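Local coordinates for DUF4440 domain-containing protein (Prochlorococcus marinus, PDB 3HZP) that is of unknown function but adopts an NTF2-like fold and is found as a two-chain assembly, at residues 34-39 with 116-121; 65-70 with 78-83; 96-101 with 124-129. All coordinates share one frame; numbering follows the deposited sequence.

Contact 1 of 3, residues 34-39 with 116-121; sequences LFIRPS and WMQRSS
Leu-34 and Ile-36 lean against the indole of Trp-116, while on the other side of the sheet Phe-35 fits between Met-117 and Arg-119. CG1 of Ile-36 presses on the six-membered ring of Trp-116, coming within 3.5 Å of CZ2, and Leu-34 CB settles beside CZ3 at 3.7 Å. The carbonyl O of Leu-34 lies over one face of the indole, offset toward its rim. With CG anti to the backbone N (chi1 -166°), Trp-116 swings its ring under the 34-39 backbone; its NE1 is bonded to Thr-102 of the second subunit. The branch CG2 of Ile-36 lies against the extended chain of Gln-118, 3.7 Å from its CD. Backbone bonds zip the two segments together as parallel strands: Ile-36 N donates to Met-117 O at 2.8 Å, and Arg-119 N to Ile-36 O at 3.1 Å. This is the parallel pairing of the NTF2-like sheet, where the short strand 35-36 runs beside the last long strand, 111-119. Beneath it, in the conformer described, the Phe-35 ring offers its edge to the selenium of Met-117, a selenomethionine, CE1 to SE 3.7 Å, a Met-aromatic contact; helix 4-15 packs on that same Met-117 side chain. The neighbouring corner of the ring, CZ, meets CD of Arg-119 at 3.6 Å. Arg-119 then bends at chi3 (-72°), bringing NE near the Pro-38 ring, and NE and NH2 both grip the carbonyl O of Ser-120 side-on while NH1 pairs with Asp-97. Pro-38 CG nestles 3.4 Å from that same Ser-120 O.

Contact 2 of 3, residues 65-70 with 78-83; sequences TKVHKF and AICVFT
Residues 65-70 and 78-83 run antiparallel, their axes 4.5 Å apart at closest approach with N-to-C directions 150° apart, and the ladder slips by one residue between Val-67 and Lys-69. At the slip, His-68 and Lys-69 both face Val-81, whose carbonyl O takes two N-H groups from the same face of its plane: His-68 N at 2.8 Å and the longer Lys-69 N at 3.3 Å. This classic beta bulge interrupts the hairpin of strands 57-72 and 77-90, at the margin of the NTF2-like sheet where 57-72 is the outermost strand within the chain. The extra residue turns the His-68 side chain back along the strand, its CG beside the backbone N (chi1 -55°), and NE2 reaches Thr-83 OG1 at 2.7 Å. That bond is nearly straight, 175°, and the hydroxyl lies at the ring edge in its plane, while Lys-66 O lies over one ring face, toward the rim. Farther along, CB of Lys-69 rests on CB of Val-81 at 3.9 Å. The lysine chain stays extended as far as CE, passing Ile-79 CG2, and its NZ pairs with Asp-32 of the second subunit and with Glu-71. On the face bearing Val-67, Phe-70, Cys-80 and Phe-82, CG1 of Val-67 touches Cys-80 SG at 3.8 Å. Phe-70 has Cys-80 CB at its ring edge and Ala-78 CB 4.0 Å from its CE1. Helix 4-15 covers this face, with Leu-12 against both Cys-80 and Phe-82.

Contact 3 of 3, residues 96-101 with 124-129; sequences DDLPTV and SDMTLW
The indole of Trp-129 turns its edge to Thr-100, whose OG1 lies in the ring plane 3.6 Å from CZ2; His-68 of the edge strand 57-72 stacks on the same ring. CG2 of Thr-100 touches CZ2 as well, the two side chains coming from opposite directions. Here the C-terminal tail of the NTF2-like domain folds back after its last strand and lies against strand 93-108, at the short break in that strand around Leu-98 and Pro-99. Ser-124 makes the polar join: its OG and N donate to Leu-98 O at 2.7 and 3.2 Å, reaching the carbonyl from opposite faces of its plane. OG can do so because it sits between the backbone N and the carbonyl carbon (chi1 74°). Leu-98 packs alongside, CD2 3.7 Å from CG of Met-126, a selenomethionine, in the conformer described. An Asx turn at Asp-125 shapes the tail's 3-10 segment, OD1 taking both N and OG1 of Thr-127. Thr-100 OG1 also bonds to Gly-40 O of the second subunit. One water ties the corner together, donating to Thr-100 OG1 and Ser-124 OG, 2.7 Å from each, and accepting from Trp-129 NE1.

Overall arrangement
Contacts 1, 2 and 3 all build on one curved sheet, strand 93-108 standing between 111-119 and 77-90. Contact 2 is nested within the loop that contact 1 closes; the segments of contacts 1 and 3 alternate along the chain. Contacts 1 and 3, with centres 14 Å apart, are tied by a probable hydrogen bond between Ser-120 OG and Thr-100 N, 2.9 Å. Contacts 2 and 3 lie closer, about 12 Å between centres, and Thr-83 CG2 meets Leu-98 CD1 at 3.4 Å. Each contact reaches the second subunit. A pentaethylene glycol, probably from crystallisation, bonds to Arg-119 and lies about 5 Å from the Pro-99 side chain.

Contact 1 of 3, residues 34-39 with 116-121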
loop_
_atom_site.group_PDB
_atom_site.type_symbol
_atom_site.label_atom_id
_atom_site.label_comp_id
_atom_site.label_asym_id
_atom_site.label_seq_id
_atom_site.Cartn_x
_atom_site.Cartn_y
_atom_site.Cartn_z
ATOM N N LEU A 34 -4.516 8.900 -5.009
ATOM C CA LEU A 34 -5.274 8.808 -3.771
ATOM C C LEU A 34 -4.343 8.385 -2.648
ATOM O O LEU A 34 -3.344 7.708 -2.874
ATOM C CB LEU A 34 -6.432 7.820 -3.876
ATOM C CG LEU A 34 -7.507 8.129 -4.875
ATOM C CD1 LEU A 34 -8.466 6.946 -5.097
ATOM C CD2 LEU A 34 -8.321 9.364 -4.485
ATOM N N PHE A 35 -4.713 8.788 -1.445
ATOM C CA PHE A 35 -4.062 8.430 -0.194
ATOM C C PHE A 35 -4.968 7.458 0.533
ATOM O O PHE A 35 -6.131 7.796 0.818
ATOM C CB PHE A 35 -3.869 9.707 0.661
ATOM C CG PHE A 35 -3.233 9.471 1.993
ATOM C CD1 PHE A 35 -1.865 9.503 2.123
ATOM C CD2 PHE A 35 -4.019 9.243 3.117
ATOM C CE1 PHE A 35 -1.268 9.290 3.363
ATOM C CE2 PHE A 35 -3.414 9.058 4.372
ATOM C CZ PHE A 35 -2.070 9.100 4.466
ATOM N N ILE A 36 -4.488 6.243 0.777
ATOM C CA ILE A 36 -5.278 5.186 1.414
ATOM C C ILE A 36 -4.985 5.169 2.888
ATOM O O ILE A 36 -3.877 4.901 3.307
ATOM C CB ILE A 36 -5.044 3.817 0.771
ATOM C CG1 ILE A 36 -5.247 3.867 -0.744
ATOM C CG2 ILE A 36 -5.967 2.777 1.398
ATOM C CD1 ILE A 36 -6.593 4.471 -1.206
ATOM N N ARG A 37 -5.997 5.541 3.669
ATOM C CA ARG A 37 -5.923 5.558 5.124
ATOM C C ARG A 37 -5.848 4.142 5.697
ATOM O O ARG A 37 -6.158 3.147 4.992
ATOM C CB ARG A 37 -7.138 6.280 5.674
ATOM C CG ARG A 37 -7.162 7.756 5.344
ATOM C CD ARG A 37 -8.482 8.401 5.815
ATOM N NE ARG A 37 -9.501 8.247 4.801
ATOM C CZ ARG A 37 -10.696 8.835 4.831
ATOM N NH1 ARG A 37 -11.047 9.552 5.887
ATOM N NH2 ARG A 37 -11.529 8.696 3.800
ATOM N N PRO A 38 -5.493 4.023 6.982
ATOM C CA PRO A 38 -5.416 2.695 7.586
ATOM C C PRO A 38 -6.713 1.897 7.480
ATOM O O PRO A 38 -6.661 0.657 7.412
ATOM C CB PRO A 38 -5.086 3.005 9.052
ATOM C CG PRO A 38 -4.267 4.265 8.965
ATOM C CD PRO A 38 -5.002 5.050 7.923
ATOM N N SER A 39 -7.871 2.561 7.483
ATOM C CA SER A 39 -9.145 1.941 7.270
ATOM C C SER A 39 -9.358 1.353 5.881
ATOM O O SER A 39 -10.308 0.577 5.691
ATOM C CB SER A 39 -10.210 3.009 7.462
ATOM O OG SER A 39 -10.008 4.039 6.519
ATOM N N TRP A 116 0.584 7.471 -5.843
ATOM C CA TRP A 116 -0.227 6.606 -4.965
ATOM C C TRP A 116 0.458 6.522 -3.625
ATOM O O TRP A 116 1.679 6.499 -3.527
ATOM C CB TRP A 116 -0.372 5.197 -5.542
ATOM C CG TRP A 116 -1.417 4.422 -4.897
ATOM C CD1 TRP A 116 -1.255 3.429 -3.972
ATOM C CD2 TRP A 116 -2.820 4.530 -5.130
ATOM N NE1 TRP A 116 -2.486 2.947 -3.583
ATOM C CE2 TRP A 116 -3.461 3.596 -4.271
ATOM C CE3 TRP A 116 -3.597 5.323 -5.966
ATOM C CZ2 TRP A 116 -4.823 3.451 -4.239
ATOM C CZ3 TRP A 116 -4.972 5.166 -5.942
ATOM C CH2 TRP A 116 -5.558 4.222 -5.081
HETATM N N MSE A 117 -0.316 6.447 -2.555
HETATM C CA MSE A 117 0.250 6.207 -1.228
HETATM C C MSE A 117 -0.784 5.494 -0.337
HETATM O O MSE A 117 -1.913 5.962 -0.244
HETATM C CB MSE A 117 0.666 7.515 -0.572
HETATM C CG MSE A 117 1.304 7.357 0.808
HETATM SE SE MSE A 117 1.932 9.015 1.604
HETATM C CE MSE A 117 3.407 9.297 0.342
ATOM N N GLN A 118 -0.366 4.393 0.292
ATOM C CA GLN A 118 -1.158 3.701 1.285
ATOM C C GLN A 118 -0.354 3.598 2.556
ATOM O O GLN A 118 0.810 3.197 2.535
ATOM C CB GLN A 118 -1.573 2.302 0.786
ATOM C CG GLN A 118 -2.376 1.493 1.823
ATOM C CD GLN A 118 -3.182 0.341 1.277
ATOM O OE1 GLN A 118 -3.239 0.130 0.063
ATOM N NE2 GLN A 118 -3.859 -0.374 2.151
ATOM N N ARG A 119 -0.989 3.914 3.671
ATOM C CA ARG A 119 -0.369 3.810 4.980
ATOM C C ARG A 119 -1.068 2.834 5.896
ATOM O O ARG A 119 -2.281 2.652 5.824
ATOM C CB ARG A 119 -0.265 5.165 5.694
ATOM C CG ARG A 119 -1.582 5.823 6.037
ATOM C CD ARG A 119 -1.440 6.831 7.178
ATOM N NE ARG A 119 -1.216 6.156 8.435
ATOM C CZ ARG A 119 -0.752 6.722 9.538
ATOM N NH1 ARG A 119 -0.477 8.015 9.565
ATOM N NH2 ARG A 119 -0.561 5.993 10.618
ATOM N N SER A 120 -0.293 2.273 6.816
ATOM C CA SER A 120 -0.796 1.358 7.826
ATOM C C SER A 120 -1.220 2.132 9.077
ATOM O O SER A 120 -1.033 3.337 9.158
ATOM C CB SER A 120 0.269 0.327 8.207
ATOM O OG SER A 120 1.338 0.921 8.963
ATOM N N SER A 121 -1.701 1.411 10.077
ATOM C CA SER A 121 -1.809 1.979 11.408
ATOM C C SER A 121 -0.406 2.407 11.901
ATOM O O SER A 121 0.662 2.027 11.364
ATOM C CB SER A 121 -2.515 0.977 12.335
ATOM O OG SER A 121 -3.891 0.818 11.975
HETATM O O HOH W 1 -4.093 0.941 4.732
#

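Contact 2 of 3, residues 65-70 with 78-83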
loop_
_atom_site.group_PDB
_atom_site.type_symbol
_atom_site.label_atom_id
_atom_site.label_comp_id
_atom_site.label_asym_id
_atom_site.label_seq_id
_atom_site.Cartn_x
_atom_site.Cartn_y
_atom_site.Cartn_z
ATOM N N THR A 65 12.004 7.884 8.384
ATOM C CA THR A 65 12.820 7.164 9.327
ATOM C C THR A 65 13.705 6.106 8.658
ATOM O O THR A 65 14.892 5.959 8.964
ATOM C CB THR A 65 11.959 6.526 10.411
ATOM O OG1 THR A 65 11.201 7.576 11.041
ATOM C CG2 THR A 65 12.794 5.833 11.451
ATOM N N LYS A 66 13.106 5.334 7.761
ATOM C CA LYS A 66 13.825 4.239 7.126
ATOM C C LYS A 66 13.145 3.891 5.829
ATOM O O LYS A 66 11.910 3.745 5.810
ATOM C CB LYS A 66 13.848 2.978 8.020
ATOM C CG LYS A 66 14.725 1.833 7.472
ATOM C CD LYS A 66 16.168 2.198 7.454
ATOM C CE LYS A 66 17.002 1.165 6.696
ATOM N NZ LYS A 66 16.793 -0.185 7.219
ATOM N N VAL A 67 13.934 3.766 4.771
ATOM C CA VAL A 67 13.471 3.276 3.495
ATOM C C VAL A 67 13.741 1.787 3.439
ATOM O O VAL A 67 14.882 1.337 3.585
ATOM C CB VAL A 67 14.114 4.014 2.312
ATOM C CG1 VAL A 67 13.738 3.371 0.989
ATOM C CG2 VAL A 67 13.751 5.505 2.352
ATOM N N HIS A 68 12.686 1.026 3.236
ATOM C CA HIS A 68 12.753 -0.444 3.171
ATOM C C HIS A 68 12.850 -0.964 1.777
ATOM O O HIS A 68 13.370 -2.076 1.592
ATOM C CB HIS A 68 11.514 -1.024 3.829
ATOM C CG HIS A 68 11.317 -0.531 5.216
ATOM N ND1 HIS A 68 12.234 -0.760 6.230
ATOM C CD2 HIS A 68 10.319 0.192 5.759
ATOM C CE1 HIS A 68 11.778 -0.203 7.338
ATOM N NE2 HIS A 68 10.642 0.401 7.076
ATOM N N LYS A 69 12.342 -0.231 0.792
ATOM C CA LYS A 69 12.377 -0.687 -0.604
ATOM C C LYS A 69 12.416 0.537 -1.489
ATOM O O LYS A 69 11.646 1.488 -1.275
ATOM C CB LYS A 69 11.142 -1.522 -0.956
ATOM C CG LYS A 69 11.124 -2.063 -2.363
ATOM C CD LYS A 69 9.938 -2.950 -2.627
ATOM C CE LYS A 69 9.986 -3.579 -3.978
ATOM N NZ LYS A 69 11.185 -4.456 -4.159
ATOM N N PHE A 70 13.307 0.536 -2.462
ATOM C CA PHE A 70 13.261 1.532 -3.515
ATOM C C PHE A 70 13.625 0.842 -4.802
ATOM O O PHE A 70 14.668 0.187 -4.853
ATOM C CB PHE A 70 14.238 2.722 -3.325
ATOM C CG PHE A 70 14.221 3.600 -4.521
ATOM C CD1 PHE A 70 13.236 4.558 -4.668
ATOM C CD2 PHE A 70 15.105 3.386 -5.567
ATOM C CE1 PHE A 70 13.142 5.261 -5.883
ATOM C CE2 PHE A 70 15.013 4.112 -6.747
ATOM C CZ PHE A 70 14.054 5.031 -6.892
ATOM N N ALA A 78 8.313 4.383 -10.144
ATOM C CA ALA A 78 9.087 3.855 -9.027
ATOM C C ALA A 78 8.206 3.487 -7.883
ATOM O O ALA A 78 7.098 4.018 -7.712
ATOM C CB ALA A 78 10.130 4.870 -8.554
ATOM N N ILE A 79 8.727 2.602 -7.039
ATOM C CA ILE A 79 8.129 2.262 -5.772
ATOM C C ILE A 79 9.107 2.653 -4.656
ATOM O O ILE A 79 10.289 2.361 -4.757
ATOM C CB ILE A 79 7.732 0.756 -5.673
ATOM C CG1 ILE A 79 7.232 0.453 -4.260
ATOM C CG2 ILE A 79 8.875 -0.213 -6.074
ATOM C CD1 ILE A 79 6.471 -0.917 -4.185
ATOM N N CYS A 80 8.567 3.232 -3.582
ATOM C CA CYS A 80 9.333 3.472 -2.377
ATOM C C CYS A 80 8.483 3.106 -1.178
ATOM O O CYS A 80 7.378 3.662 -0.988
ATOM C CB CYS A 80 9.838 4.920 -2.309
ATOM S SG CYS A 80 10.934 5.209 -0.899
ATOM N N VAL A 81 8.994 2.202 -0.367
ATOM C CA VAL A 81 8.358 1.782 0.864
ATOM C C VAL A 81 9.171 2.281 2.021
ATOM O O VAL A 81 10.389 2.085 2.032
ATOM C CB VAL A 81 8.228 0.234 0.926
ATOM C CG1 VAL A 81 7.621 -0.217 2.284
ATOM C CG2 VAL A 81 7.405 -0.303 -0.280
ATOM N N PHE A 82 8.534 2.919 2.997
ATOM C CA PHE A 82 9.251 3.509 4.102
ATOM C C PHE A 82 8.439 3.544 5.354
ATOM O O PHE A 82 7.216 3.367 5.340
ATOM C CB PHE A 82 9.705 4.944 3.696
ATOM C CG PHE A 82 8.576 5.871 3.342
ATOM C CD1 PHE A 82 8.040 5.866 2.072
ATOM C CD2 PHE A 82 8.044 6.751 4.277
ATOM C CE1 PHE A 82 7.000 6.703 1.733
ATOM C CE2 PHE A 82 6.980 7.574 3.931
ATOM C CZ PHE A 82 6.486 7.567 2.686
ATOM N N THR A 83 9.123 3.743 6.479
ATOM C CA THR A 83 8.486 4.031 7.752
ATOM C C THR A 83 8.545 5.523 7.952
ATOM O O THR A 83 9.604 6.143 7.784
ATOM C CB THR A 83 9.220 3.355 8.891
ATOM O OG1 THR A 83 9.127 1.942 8.739
ATOM C CG2 THR A 83 8.576 3.747 10.245
#

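Contact 3 of 3, residues 96-101 with 124-129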
loop_
_atom_site.group_PDB
_atom_site.type_symbol
_atom_site.label_atom_id
_atom_site.label_comp_id
_atom_site.label_asym_id
_atom_site.label_seq_id
_atom_site.Cartn_x
_atom_site.Cartn_y
_atom_site.Cartn_z
ATOM N N ASP A 96 2.579 9.838 18.979
ATOM C CA ASP A 96 3.611 9.356 18.088
ATOM C C ASP A 96 2.895 8.497 17.038
ATOM O O ASP A 96 1.852 7.878 17.330
ATOM C CB ASP A 96 4.644 8.500 18.828
ATOM C CG ASP A 96 5.518 9.309 19.795
ATOM O OD1 ASP A 96 5.850 10.454 19.496
ATOM O OD2 ASP A 96 5.884 8.768 20.856
ATOM N N ASP A 97 3.442 8.463 15.834
ATOM C CA ASP A 97 2.841 7.726 14.743
ATOM C C ASP A 97 3.981 7.108 13.943
ATOM O O ASP A 97 4.933 7.803 13.540
ATOM C CB ASP A 97 2.043 8.712 13.878
ATOM C CG ASP A 97 1.246 8.051 12.798
ATOM O OD1 ASP A 97 0.460 7.126 13.067
ATOM O OD2 ASP A 97 1.373 8.531 11.654
ATOM N N LEU A 98 3.877 5.817 13.671
ATOM C CA LEU A 98 4.940 5.075 13.016
ATOM C C LEU A 98 4.383 4.049 12.037
ATOM O O LEU A 98 4.468 2.837 12.311
ATOM C CB LEU A 98 5.807 4.389 14.085
ATOM C CG LEU A 98 7.160 3.934 13.612
ATOM C CD1 LEU A 98 8.094 5.134 13.342
ATOM C CD2 LEU A 98 7.759 3.013 14.695
ATOM N N PRO A 99 3.739 4.501 10.949
ATOM C CA PRO A 99 3.216 3.556 9.947
ATOM C C PRO A 99 4.297 3.079 8.962
ATOM O O PRO A 99 5.320 3.744 8.712
ATOM C CB PRO A 99 2.204 4.375 9.180
ATOM C CG PRO A 99 2.764 5.781 9.256
ATOM C CD PRO A 99 3.339 5.872 10.615
ATOM N N THR A 100 3.983 1.967 8.318
ATOM C CA THR A 100 4.568 1.573 7.041
ATOM C C THR A 100 3.770 2.184 5.899
ATOM O O THR A 100 2.523 2.117 5.896
ATOM C CB THR A 100 4.533 0.044 6.871
ATOM O OG1 THR A 100 5.314 -0.545 7.920
ATOM C CG2 THR A 100 5.108 -0.405 5.496
ATOM N N VAL A 101 4.492 2.795 4.962
ATOM C CA VAL A 101 3.894 3.455 3.817
ATOM C C VAL A 101 4.428 2.926 2.509
ATOM O O VAL A 101 5.647 2.819 2.337
ATOM C CB VAL A 101 4.185 4.984 3.872
ATOM C CG1 VAL A 101 3.508 5.692 2.741
ATOM C CG2 VAL A 101 3.794 5.551 5.248
ATOM N N SER A 124 3.597 0.282 14.119
ATOM C CA SER A 124 4.401 -0.788 13.532
ATOM C C SER A 124 5.618 -1.126 14.398
ATOM O O SER A 124 6.107 -0.307 15.197
ATOM C CB SER A 124 4.840 -0.434 12.107
ATOM O OG SER A 124 5.874 0.542 12.067
ATOM N N ASP A 125 6.123 -2.334 14.192
ATOM C CA ASP A 125 7.259 -2.871 14.945
ATOM C C ASP A 125 8.484 -2.847 14.032
ATOM O O ASP A 125 8.638 -3.692 13.161
ATOM C CB ASP A 125 6.974 -4.290 15.359
ATOM C CG ASP A 125 8.109 -4.900 16.174
ATOM O OD1 ASP A 125 9.178 -4.261 16.343
ATOM O OD2 ASP A 125 7.911 -6.038 16.626
HETATM N N MSE A 126 9.347 -1.862 14.261
HETATM C CA MSE A 126 10.559 -1.664 13.473
HETATM C C MSE A 126 11.450 -2.874 13.446
HETATM O O MSE A 126 12.153 -3.121 12.456
HETATM C CB MSE A 126 11.367 -0.511 14.059
HETATM C CG MSE A 126 10.678 0.794 13.914
HETATM SE SE MSE A 126 10.004 0.962 12.080
HETATM C CE MSE A 126 11.657 0.914 11.203
ATOM N N THR A 127 11.432 -3.632 14.530
ATOM C CA THR A 127 12.333 -4.789 14.642
ATOM C C THR A 127 12.087 -5.863 13.593
ATOM O O THR A 127 12.924 -6.735 13.396
ATOM C CB THR A 127 12.323 -5.460 16.025
ATOM O OG1 THR A 127 11.110 -6.185 16.256
ATOM C CG2 THR A 127 12.552 -4.451 17.129
ATOM N N LEU A 128 10.950 -5.818 12.898
ATOM C CA LEU A 128 10.627 -6.818 11.929
ATOM C C LEU A 128 11.260 -6.606 10.565
ATOM O O LEU A 128 11.177 -7.485 9.716
ATOM C CB LEU A 128 9.107 -6.911 11.755
ATOM C CG LEU A 128 8.325 -7.285 13.002
ATOM C CD1 LEU A 128 6.837 -7.181 12.678
ATOM C CD2 LEU A 128 8.675 -8.702 13.452
ATOM N N TRP A 129 11.877 -5.459 10.360
ATOM C CA TRP A 129 12.475 -5.120 9.081
ATOM C C TRP A 129 13.935 -5.562 9.066
ATOM O O TRP A 129 14.531 -5.614 10.137
ATOM C CB TRP A 129 12.388 -3.634 8.871
ATOM C CG TRP A 129 10.992 -3.129 8.630
ATOM C CD1 TRP A 129 10.210 -2.432 9.491
ATOM C CD2 TRP A 129 10.242 -3.247 7.422
ATOM N NE1 TRP A 129 9.027 -2.123 8.914
ATOM C CE2 TRP A 129 9.008 -2.618 7.645
ATOM C CE3 TRP A 129 10.483 -3.829 6.182
ATOM C CZ2 TRP A 129 8.041 -2.529 6.678
ATOM C CZ3 TRP A 129 9.535 -3.750 5.241
ATOM C CH2 TRP A 129 8.311 -3.106 5.485
HETATM O O HOH W 2 7.201 0.365 9.676
#